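Long-range contacts in aromatic-amino-acid:2-oxoglutarate transaminase (PDB 6HND), which probably transfers amino groups from aromatic amino acids, and perhaps 2-aminoadipate, to 2-oxo acids, using pyridoxal 5'-phosphate as its cofactor: residues L334-F339 with G350-H355; D180-L185 with K240-Y245; P46-F51 with D123-L128; M437-K442 with L491-A496. One frame throughout, in Å; residues are numbered along the deposited sequence.

Contact 1: L334-F339 with G350-H355; sequences LRVETF and GFIVGH. With PLP (pyridoxal-5'-phosphate), chain E.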
# COMPACT_ATOMS: atom_id res chain seq x y z
N LEU B 334 -8.78 -4.11 18.58
CA LEU B 334 -8.28 -3.32 17.44
C LEU B 334 -9.45 -3.09 16.49
O LEU B 334 -10.00 -4.09 15.98
CB LEU B 334 -7.15 -4.11 16.76
CG LEU B 334 -6.40 -3.38 15.65
CD1 LEU B 334 -5.03 -3.99 15.47
CD2 LEU B 334 -7.20 -3.42 14.35
N ARG B 335 -9.84 -1.84 16.27
CA ARG B 335 -10.97 -1.52 15.34
C ARG B 335 -10.42 -1.21 13.94
O ARG B 335 -9.52 -0.33 13.82
CB ARG B 335 -11.81 -0.34 15.83
CG ARG B 335 -12.88 0.06 14.83
CD ARG B 335 -13.66 1.28 15.29
NE ARG B 335 -14.71 1.71 14.37
CZ ARG B 335 -15.91 1.16 14.27
NH1 ARG B 335 -16.23 0.10 15.00
NH2 ARG B 335 -16.79 1.66 13.41
N VAL B 336 -10.94 -1.89 12.92
CA VAL B 336 -10.60 -1.60 11.50
C VAL B 336 -11.68 -0.73 10.85
O VAL B 336 -12.86 -1.16 10.81
CB VAL B 336 -10.40 -2.92 10.74
CG1 VAL B 336 -10.09 -2.67 9.26
CG2 VAL B 336 -9.31 -3.73 11.41
N GLU B 337 -11.29 0.41 10.31
CA GLU B 337 -12.16 1.31 9.51
C GLU B 337 -11.63 1.40 8.08
O GLU B 337 -10.44 1.09 7.88
CB GLU B 337 -12.21 2.70 10.13
CG GLU B 337 -12.98 2.77 11.43
CD GLU B 337 -14.24 3.62 11.44
OE1 GLU B 337 -14.70 4.08 10.36
OE2 GLU B 337 -14.77 3.79 12.51
N THR B 338 -12.50 1.83 7.15
CA THR B 338 -12.15 2.13 5.73
C THR B 338 -12.98 3.32 5.23
O THR B 338 -14.09 3.57 5.77
CB THR B 338 -12.32 0.88 4.85
OG1 THR B 338 -11.94 1.10 3.49
CG2 THR B 338 -13.74 0.38 4.87
N PHE B 339 -12.48 3.99 4.19
CA PHE B 339 -13.23 5.03 3.44
C PHE B 339 -13.83 4.38 2.20
O PHE B 339 -14.43 5.12 1.41
CB PHE B 339 -12.34 6.23 3.08
CG PHE B 339 -11.85 7.01 4.28
CD1 PHE B 339 -12.68 7.91 4.92
CD2 PHE B 339 -10.57 6.83 4.77
CE1 PHE B 339 -12.23 8.62 6.02
CE2 PHE B 339 -10.13 7.52 5.88
CZ PHE B 339 -10.96 8.43 6.51
N GLY B 350 -7.94 3.90 4.71
CA GLY B 350 -8.72 3.62 5.91
C GLY B 350 -7.93 4.00 7.14
O GLY B 350 -6.93 4.74 7.00
N PHE B 351 -8.32 3.47 8.30
CA PHE B 351 -7.48 3.60 9.52
C PHE B 351 -7.81 2.45 10.47
O PHE B 351 -8.87 1.83 10.36
CB PHE B 351 -7.64 4.99 10.14
CG PHE B 351 -9.03 5.35 10.60
CD1 PHE B 351 -9.95 5.89 9.72
CD2 PHE B 351 -9.40 5.14 11.91
CE1 PHE B 351 -11.22 6.21 10.16
CE2 PHE B 351 -10.69 5.44 12.34
CZ PHE B 351 -11.60 5.97 11.46
N ILE B 352 -6.91 2.23 11.41
CA ILE B 352 -7.15 1.34 12.56
C ILE B 352 -7.09 2.19 13.83
O ILE B 352 -6.49 3.29 13.82
CB ILE B 352 -6.19 0.14 12.60
CG1 ILE B 352 -4.73 0.55 12.70
CG2 ILE B 352 -6.47 -0.78 11.42
CD1 ILE B 352 -3.79 -0.60 12.77
N VAL B 353 -7.77 1.71 14.87
CA VAL B 353 -7.80 2.29 16.23
C VAL B 353 -7.41 1.15 17.15
O VAL B 353 -8.01 0.08 16.97
CB VAL B 353 -9.20 2.82 16.58
CG1 VAL B 353 -9.20 3.61 17.89
CG2 VAL B 353 -9.81 3.60 15.43
N GLY B 354 -6.44 1.38 18.02
CA GLY B 354 -5.94 0.39 18.99
C GLY B 354 -5.02 1.02 20.01
O GLY B 354 -4.79 2.26 19.94
N HIS B 355 -4.51 0.20 20.93
CA HIS B 355 -3.53 0.64 21.96
C HIS B 355 -2.28 1.20 21.27
O HIS B 355 -1.81 0.61 20.25
CB HIS B 355 -3.20 -0.50 22.95
CG HIS B 355 -2.59 -0.01 24.22
ND1 HIS B 355 -1.23 0.12 24.39
CD2 HIS B 355 -3.17 0.42 25.38
CE1 HIS B 355 -0.99 0.61 25.59
NE2 HIS B 355 -2.17 0.80 26.22
N1 PLP E . -14.32 -6.34 5.46
C2 PLP E . -15.60 -6.42 5.13
C2A PLP E . -16.51 -7.08 6.10
C3 PLP E . -16.07 -5.85 3.91
O3 PLP E . -17.40 -5.94 3.60
C4 PLP E . -15.15 -5.22 3.03
C4A PLP E . -15.65 -4.55 1.81
C5 PLP E . -13.80 -5.15 3.43
C6 PLP E . -13.45 -5.74 4.63
C5A PLP E . -12.70 -4.60 2.56
O4P PLP E . -12.65 -3.15 2.46
P PLP E . -11.45 -2.44 1.64
O1P PLP E . -10.20 -3.28 1.87
O2P PLP E . -11.45 -1.04 2.26
O3P PLP E . -11.85 -2.44 0.20

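Contact 2: D180-L185 with K240-Y245; sequences DGDVIL and KPKALY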
# COMPACT_ATOMS: atom_id res chain seq x y z
N ASP B 180 2.96 -17.65 14.35
CA ASP B 180 2.92 -18.97 13.68
C ASP B 180 2.40 -20.02 14.68
O ASP B 180 2.96 -20.09 15.77
CB ASP B 180 4.31 -19.34 13.15
CG ASP B 180 4.25 -20.06 11.83
OD1 ASP B 180 4.08 -21.30 11.87
OD2 ASP B 180 4.31 -19.36 10.77
N GLY B 181 1.35 -20.76 14.33
CA GLY B 181 0.76 -21.78 15.21
C GLY B 181 -0.43 -21.28 16.00
O GLY B 181 -1.16 -22.11 16.57
N ASP B 182 -0.64 -19.97 16.12
CA ASP B 182 -1.79 -19.44 16.90
C ASP B 182 -3.11 -19.81 16.21
O ASP B 182 -3.14 -20.16 15.01
CB ASP B 182 -1.65 -17.94 17.12
CG ASP B 182 -0.56 -17.57 18.11
OD1 ASP B 182 0.01 -18.51 18.72
OD2 ASP B 182 -0.36 -16.36 18.32
N VAL B 183 -4.18 -19.79 16.98
CA VAL B 183 -5.57 -20.02 16.49
C VAL B 183 -6.30 -18.67 16.48
O VAL B 183 -6.19 -17.94 17.46
CB VAL B 183 -6.28 -21.06 17.37
CG1 VAL B 183 -7.77 -21.18 17.05
CG2 VAL B 183 -5.60 -22.40 17.25
N ILE B 184 -7.00 -18.35 15.39
CA ILE B 184 -7.96 -17.22 15.41
C ILE B 184 -9.35 -17.79 15.18
O ILE B 184 -9.52 -18.67 14.29
CB ILE B 184 -7.63 -16.08 14.43
CG1 ILE B 184 -8.64 -14.94 14.60
CG2 ILE B 184 -7.54 -16.59 13.01
CD1 ILE B 184 -8.18 -13.60 14.15
N LEU B 185 -10.27 -17.34 16.01
CA LEU B 185 -11.72 -17.63 15.94
C LEU B 185 -12.31 -16.73 14.86
O LEU B 185 -12.16 -15.49 14.98
CB LEU B 185 -12.33 -17.28 17.30
CG LEU B 185 -11.81 -18.11 18.45
CD1 LEU B 185 -12.16 -17.46 19.77
CD2 LEU B 185 -12.38 -19.52 18.34
N LYS B 240 -5.28 -22.74 22.69
CA LYS B 240 -6.48 -21.94 23.01
C LYS B 240 -6.44 -20.74 22.08
O LYS B 240 -5.37 -20.29 21.70
CB LYS B 240 -6.52 -21.47 24.47
CG LYS B 240 -6.18 -22.51 25.54
CD LYS B 240 -7.28 -23.50 25.90
CE LYS B 240 -7.31 -23.81 27.39
NZ LYS B 240 -7.89 -25.14 27.68
N PRO B 241 -7.59 -20.22 21.63
CA PRO B 241 -7.57 -19.14 20.67
C PRO B 241 -6.83 -17.93 21.24
O PRO B 241 -6.86 -17.68 22.44
CB PRO B 241 -9.05 -18.88 20.37
CG PRO B 241 -9.79 -19.53 21.49
CD PRO B 241 -8.95 -20.71 21.90
N LYS B 242 -6.16 -17.24 20.33
CA LYS B 242 -5.41 -15.98 20.57
C LYS B 242 -6.32 -14.78 20.28
O LYS B 242 -6.10 -13.71 20.90
CB LYS B 242 -4.19 -15.97 19.65
CG LYS B 242 -3.26 -14.80 19.90
CD LYS B 242 -2.55 -14.89 21.25
CE LYS B 242 -1.89 -13.58 21.59
NZ LYS B 242 -0.81 -13.26 20.63
N ALA B 243 -7.24 -14.88 19.31
CA ALA B 243 -8.06 -13.72 18.90
C ALA B 243 -9.41 -14.15 18.33
O ALA B 243 -9.63 -15.33 18.09
CB ALA B 243 -7.28 -12.88 17.90
N LEU B 244 -10.33 -13.18 18.21
CA LEU B 244 -11.63 -13.33 17.51
C LEU B 244 -11.72 -12.21 16.47
O LEU B 244 -11.45 -11.05 16.83
CB LEU B 244 -12.78 -13.27 18.51
CG LEU B 244 -14.16 -13.05 17.90
CD1 LEU B 244 -14.69 -14.35 17.29
CD2 LEU B 244 -15.13 -12.50 18.94
N TYR B 245 -12.01 -12.58 15.23
CA TYR B 245 -12.31 -11.65 14.11
C TYR B 245 -13.83 -11.64 13.97
O TYR B 245 -14.35 -12.68 13.62
CB TYR B 245 -11.63 -12.10 12.82
CG TYR B 245 -12.10 -11.40 11.57
CD1 TYR B 245 -12.16 -10.02 11.53
CD2 TYR B 245 -12.48 -12.10 10.44
CE1 TYR B 245 -12.57 -9.35 10.39
CE2 TYR B 245 -12.90 -11.45 9.29
CZ TYR B 245 -12.95 -10.06 9.27
OH TYR B 245 -13.34 -9.37 8.18
O HOH W 1 -3.54 -19.53 19.80

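Contact 3: P46-F51 with D123-L128; sequences PNHGFF and DLARGL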
# COMPACT_ATOMS: atom_id res chain seq x y z
N PRO B 46 13.19 15.16 -3.43
CA PRO B 46 13.23 16.25 -4.39
C PRO B 46 12.46 17.38 -3.72
O PRO B 46 11.41 17.14 -3.14
CB PRO B 46 12.56 15.72 -5.65
CG PRO B 46 12.37 14.25 -5.38
CD PRO B 46 12.34 14.06 -3.88
N ASN B 47 13.03 18.58 -3.80
CA ASN B 47 12.32 19.85 -3.50
C ASN B 47 10.96 19.87 -4.22
O ASN B 47 10.92 19.43 -5.36
CB ASN B 47 13.14 21.05 -3.94
CG ASN B 47 12.56 22.34 -3.40
OD1 ASN B 47 11.66 22.92 -4.02
ND2 ASN B 47 13.05 22.75 -2.24
N HIS B 48 9.91 20.41 -3.59
CA HIS B 48 8.54 20.48 -4.17
C HIS B 48 8.54 21.21 -5.53
O HIS B 48 7.59 20.98 -6.28
CB HIS B 48 7.54 21.10 -3.19
CG HIS B 48 7.79 22.53 -2.87
ND1 HIS B 48 7.35 23.55 -3.70
CD2 HIS B 48 8.46 23.10 -1.85
CE1 HIS B 48 7.75 24.70 -3.20
NE2 HIS B 48 8.43 24.45 -2.05
N GLY B 49 9.54 22.04 -5.85
CA GLY B 49 9.63 22.74 -7.15
C GLY B 49 9.67 21.78 -8.34
O GLY B 49 9.28 22.18 -9.46
N PHE B 50 10.15 20.56 -8.12
CA PHE B 50 10.23 19.49 -9.13
C PHE B 50 8.86 18.87 -9.44
O PHE B 50 8.76 18.18 -10.45
CB PHE B 50 11.17 18.39 -8.63
CG PHE B 50 12.63 18.76 -8.67
CD1 PHE B 50 13.27 18.99 -9.88
CD2 PHE B 50 13.36 18.90 -7.50
CE1 PHE B 50 14.61 19.33 -9.93
CE2 PHE B 50 14.70 19.24 -7.55
CZ PHE B 50 15.33 19.46 -8.76
N PHE B 51 7.85 19.05 -8.60
CA PHE B 51 6.55 18.33 -8.74
C PHE B 51 5.76 18.93 -9.90
O PHE B 51 5.58 20.15 -9.96
CB PHE B 51 5.72 18.41 -7.46
CG PHE B 51 6.37 17.91 -6.21
CD1 PHE B 51 7.47 17.06 -6.25
CD2 PHE B 51 5.85 18.27 -4.98
CE1 PHE B 51 8.03 16.59 -5.07
CE2 PHE B 51 6.41 17.79 -3.81
CZ PHE B 51 7.49 16.95 -3.85
N ASP B 123 -1.33 20.60 2.26
CA ASP B 123 -0.94 21.26 1.00
C ASP B 123 -0.19 20.25 0.12
O ASP B 123 0.17 19.13 0.62
CB ASP B 123 -0.16 22.55 1.28
CG ASP B 123 1.09 22.39 2.12
OD1 ASP B 123 1.64 21.29 2.12
OD2 ASP B 123 1.52 23.40 2.76
N LEU B 124 0.03 20.60 -1.14
CA LEU B 124 0.71 19.67 -2.08
C LEU B 124 2.22 19.63 -1.79
O LEU B 124 2.83 18.57 -2.03
CB LEU B 124 0.41 20.06 -3.52
CG LEU B 124 -1.07 20.03 -3.92
CD1 LEU B 124 -1.23 20.56 -5.34
CD2 LEU B 124 -1.64 18.63 -3.80
N ALA B 125 2.81 20.71 -1.27
CA ALA B 125 4.25 20.74 -0.89
C ALA B 125 4.54 19.58 0.09
O ALA B 125 5.54 18.84 -0.09
CB ALA B 125 4.62 22.08 -0.31
N ARG B 126 3.67 19.37 1.06
CA ARG B 126 3.82 18.22 1.99
C ARG B 126 3.11 16.97 1.45
O ARG B 126 3.65 15.86 1.65
CB ARG B 126 3.39 18.66 3.39
CG ARG B 126 4.47 19.50 4.04
CD ARG B 126 4.02 20.24 5.27
NE ARG B 126 3.15 21.34 4.91
CZ ARG B 126 2.67 22.20 5.79
NH1 ARG B 126 3.01 22.06 7.06
NH2 ARG B 126 1.85 23.16 5.42
N GLY B 127 1.95 17.13 0.80
CA GLY B 127 1.11 16.00 0.34
C GLY B 127 1.83 15.14 -0.69
O GLY B 127 1.67 13.90 -0.65
N LEU B 128 2.59 15.79 -1.56
CA LEU B 128 3.40 15.13 -2.61
C LEU B 128 4.83 14.82 -2.15
O LEU B 128 5.59 14.16 -2.94
CB LEU B 128 3.36 16.03 -3.82
CG LEU B 128 1.97 16.15 -4.40
CD1 LEU B 128 1.95 17.11 -5.57
CD2 LEU B 128 1.47 14.78 -4.79

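Contact 4: M437-K442 with L491-A496; sequences MFVTFK and LCYALA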
# COMPACT_ATOMS: atom_id res chain seq x y z
N MET B 437 -24.99 -3.19 3.50
CA MET B 437 -25.32 -3.34 2.06
C MET B 437 -25.67 -4.79 1.70
O MET B 437 -25.90 -5.04 0.48
CB MET B 437 -24.15 -2.84 1.19
CG MET B 437 -22.81 -3.53 1.45
SD MET B 437 -21.48 -3.08 0.27
CE MET B 437 -21.49 -1.29 0.42
N PHE B 438 -25.76 -5.71 2.67
CA PHE B 438 -25.94 -7.17 2.39
C PHE B 438 -27.26 -7.70 2.97
O PHE B 438 -27.68 -7.29 4.07
CB PHE B 438 -24.73 -7.98 2.88
CG PHE B 438 -23.42 -7.62 2.21
CD1 PHE B 438 -23.31 -7.59 0.83
CD2 PHE B 438 -22.30 -7.34 2.97
CE1 PHE B 438 -22.11 -7.24 0.23
CE2 PHE B 438 -21.11 -6.98 2.37
CZ PHE B 438 -21.02 -6.92 1.00
N VAL B 439 -27.90 -8.60 2.22
CA VAL B 439 -29.11 -9.37 2.63
C VAL B 439 -28.80 -10.87 2.56
O VAL B 439 -28.37 -11.33 1.48
CB VAL B 439 -30.30 -9.06 1.73
CG1 VAL B 439 -31.51 -9.88 2.14
CG2 VAL B 439 -30.65 -7.58 1.75
N THR B 440 -29.03 -11.60 3.65
CA THR B 440 -29.13 -13.08 3.62
C THR B 440 -30.47 -13.49 3.00
O THR B 440 -31.57 -13.14 3.55
CB THR B 440 -28.94 -13.74 4.99
OG1 THR B 440 -27.63 -13.43 5.46
CG2 THR B 440 -29.08 -15.24 4.93
N PHE B 441 -30.38 -14.23 1.91
CA PHE B 441 -31.52 -14.77 1.13
C PHE B 441 -31.49 -16.28 1.30
O PHE B 441 -30.64 -16.94 0.67
CB PHE B 441 -31.41 -14.33 -0.33
CG PHE B 441 -32.57 -14.71 -1.20
CD1 PHE B 441 -33.77 -14.02 -1.12
CD2 PHE B 441 -32.44 -15.69 -2.17
CE1 PHE B 441 -34.83 -14.34 -1.97
CE2 PHE B 441 -33.50 -16.02 -3.00
CZ PHE B 441 -34.68 -15.32 -2.92
N LYS B 442 -32.38 -16.78 2.15
CA LYS B 442 -32.48 -18.20 2.53
C LYS B 442 -33.28 -18.97 1.48
O LYS B 442 -34.27 -18.44 0.94
CB LYS B 442 -33.10 -18.30 3.93
CG LYS B 442 -32.18 -17.80 5.04
CD LYS B 442 -32.57 -18.27 6.42
CE LYS B 442 -33.49 -17.29 7.11
NZ LYS B 442 -33.47 -17.47 8.58
N LEU B 491 -27.02 -11.14 -0.99
CA LEU B 491 -27.48 -10.13 -1.97
C LEU B 491 -26.89 -8.80 -1.58
O LEU B 491 -26.87 -8.52 -0.38
CB LEU B 491 -29.01 -10.06 -1.95
CG LEU B 491 -29.74 -11.41 -1.99
CD1 LEU B 491 -31.23 -11.18 -1.85
CD2 LEU B 491 -29.42 -12.15 -3.28
N CYS B 492 -26.39 -8.04 -2.57
CA CYS B 492 -25.91 -6.67 -2.37
C CYS B 492 -26.68 -5.69 -3.27
O CYS B 492 -26.66 -5.90 -4.50
CB CYS B 492 -24.41 -6.57 -2.63
SG CYS B 492 -23.82 -4.87 -2.41
N TYR B 493 -27.29 -4.68 -2.66
CA TYR B 493 -28.13 -3.63 -3.31
C TYR B 493 -27.34 -2.31 -3.41
O TYR B 493 -27.94 -1.23 -3.55
CB TYR B 493 -29.45 -3.45 -2.54
CG TYR B 493 -29.27 -3.37 -1.05
CD1 TYR B 493 -28.91 -2.18 -0.44
CD2 TYR B 493 -29.39 -4.50 -0.25
CE1 TYR B 493 -28.71 -2.09 0.93
CE2 TYR B 493 -29.23 -4.42 1.13
CZ TYR B 493 -28.88 -3.22 1.71
OH TYR B 493 -28.67 -3.13 3.04
N ALA B 494 -26.01 -2.39 -3.31
CA ALA B 494 -25.12 -1.21 -3.37
C ALA B 494 -24.79 -0.89 -4.82
O ALA B 494 -24.54 0.29 -5.10
CB ALA B 494 -23.88 -1.46 -2.54
N LEU B 495 -24.78 -1.88 -5.71
CA LEU B 495 -24.19 -1.73 -7.07
C LEU B 495 -25.24 -1.14 -8.03
O LEU B 495 -24.87 -0.33 -8.90
CB LEU B 495 -23.66 -3.08 -7.58
CG LEU B 495 -22.20 -3.08 -8.08
CD1 LEU B 495 -21.95 -4.26 -8.99
CD2 LEU B 495 -21.80 -1.78 -8.79
N ALA B 496 -26.51 -1.50 -7.89
CA ALA B 496 -27.57 -1.14 -8.86
C ALA B 496 -27.52 0.36 -9.15
O ALA B 496 -27.25 1.10 -8.22
CB ALA B 496 -28.90 -1.54 -8.28

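Contact 1: L334-F339 with G350-H355
The ring of Phe351 carries the Glu337 side chain over one face: CB of Glu337 sits 3.6 Å from the ring centroid, a CH-pi contact, and the carboxylate lies 16° from parallel to the ring. At the ring's edge come Phe339 CE2 and the CG2 of Val353. Phe351 is turned over its neighbour strand because CG stands between the backbone N and carbonyl carbon (chi1 62°). The guanidinium of Arg335 meets Glu337 at its own edge, in plane, with NE at 2.8 Å and NH2 at 3.1 Å both converging on OE2 from one face of the carboxylate. Tyr285 also bonds to OE2, and Arg335 forms salt bridges to Glu279 and Asp281, so OE2 is gripped by three donors and the guanidinium is shared among three carboxylates. Between the backbones, Arg335 pairs with Val353 and Glu337 with Phe351 in antiparallel hydrogen-bonded pairs; Phe351 N reaches Glu337 O at 3.2 Å from above the carbonyl plane. On the face of the sheet opposite Glu337 and Phe351, Ile352 CG2 packs against Leu334 CD2 (4.0 Å) and Val336 CG2. Thr338, also on that face, gives its OG1 proton to the phosphate O2P of pyridoxal phosphate at 2.5 Å. This is a beta hairpin inside the seven-stranded mixed sheet of a pyridoxal-phosphate-dependent aminotransferase, with the cofactor phosphate at the end of strand 333-338.

Contact 2: D180-L185 with K240-Y245
Leu185 turns CG away from its carbonyl carbon and beside its backbone N (chi1 -63°), which sets its branch against the ring of Pro241. Ile184 takes the other course, CG1 anti to N (chi1 -177°), and its extended CD1 reaches Ala243 CB and Tyr245 CB on the opposite face of the sheet. The Leu185-Pro241 packing is tight: Leu185 CG lies 3.4 Å from Pro241 CB, and CD1 meets both CB and CG of the proline. Leu244 CD1 comes up to Leu185 CB at 3.8 Å. Trp231 of helix 231-234 packs on both Leu185 and Pro241, with helix 221-229 adding Phe224 and Leu227 against the leucine. Strands 183-187 and 243-246 are parallel neighbours in the seven-stranded sheet of the cofactor-binding large domain, and the short segments here are splayed by 41°. Backbone bonds alternate between them: Leu185 N to Ala243 O, then Tyr245 N to Leu185 O at 2.9 Å and nearly straight. Before the strands pair fully, Lys242 N bonds to Val183 O at 3.0 Å, and one water bridges Val183 N and Lys240 O. At this end Lys242 lays CG 3.7 Å from Asp182 OD2, and bends at chi2 and chi4 keep NZ near the same oxygen in a long salt bridge of 3.9 Å. That ammonium is held chiefly by hydrogen bonds to the carbonyls of Leu7 and Phe177, and OD2 accepts from Asp179 N. At the other end, Tyr245 stacks on Phe194 and hydrogen-bonds through OH to Asp280 of the cofactor pocket.

Contact 3: P46-F51 with D123-L128
Phe51 packs closely on Leu128, its CE2 and CD2 each lying 3.5 Å from Leu128 CB as the two side chains slide past each other in opposite directions. CG beside the backbone N (chi1 -56°) sends the ring toward the end of helix 124-127. There CZ comes 3.5 Å from Leu128 O, while Ala125 O stands at the ring edge, near its plane, 4.0 Å from CE2. One face of the same ring is taken by His48 CA, within its own segment. The other half of the contact is looser and more exposed: His48 offers a ring face to the methyl of Ala125, with CG 4.1 Å from CB, and both residues are partly exposed. His115 meets the His48 ring edge-to-face. The second subunit packs on this loop, stacking Tyr406 on Phe50 and placing Phe343 on Phe51. An Asx turn from Asn47 OD1 to Gly49 N shapes the loop, and Asp123 N-caps the helix through Arg126 N while forming a salt bridge with the Arg126 guanidinium. No hydrogen bond crosses between the two segments, so loop and short helix are joined by shape fit, the two rings packing on alkyl groups and carbonyl oxygens.

Contact 4: M437-K442 with L491-A496
Leu491 O accepts from Val439 N at 2.8 Å, with the donor in the carbonyl plane, and Leu491 N returns an equal bond to Val439 O. This antiparallel hydrogen-bonded pair is followed by the non-hydrogen-bonded pair Phe438-Cys492; beyond it the strands part, leaving a weak bond of 3.5 Å from Tyr493 N to Met437 O. The same carbonyl oxygen also lies over one face of the Tyr493 ring, offset toward its rim. Tyr493 folds back there because CG stands between its backbone N and carbonyl carbon (chi1 46°), and Val439 CG2 meets the ring edge at CE2, 3.5 Å away. Leu491 CD1 rests on Phe441 CB at 3.5 Å. On the other face of the sheet, Cys492 CB touches Phe438 CE1 at 3.7 Å and its SG stands obliquely to that ring. Just outside the strands, Met437 CG covers one face of the Phe438 ring and Met437 CE reaches Ala494 CB. Phe438 also touches the cofactor, and Arg490 makes a cation-pi contact with the Phe438 ring. The pair forms the middle of a four-stranded antiparallel sheet, with helix 499-518 packing on Phe441 and Leu491, helix 392-418 on Met437, Tyr493 and Ala494, and strand 428-430 alongside Val439.

How the contacts relate
Along the chain contact 3 closes first, then contact 2, contact 1 and contact 4, each complete before the next opens. Contacts 1 and 2 belong to one mixed sheet, their centres about 20 Å apart, with strand 276-280 running between strands 333-338 and 243-246. Contact 4 lies in the separate four-stranded antiparallel sheet, about 25 Å from contact 1 between centres. Contacts 1, 2 and 4 each send a residue to the cofactor or its immediate surroundings, so two sheets frame one pocket. Contact 3 is peripheral, about 43 Å from contact 4 between centres, but both touch the second subunit: Asn47 of one chain bonds to Leu495 of the other, tying these regions across the dimer.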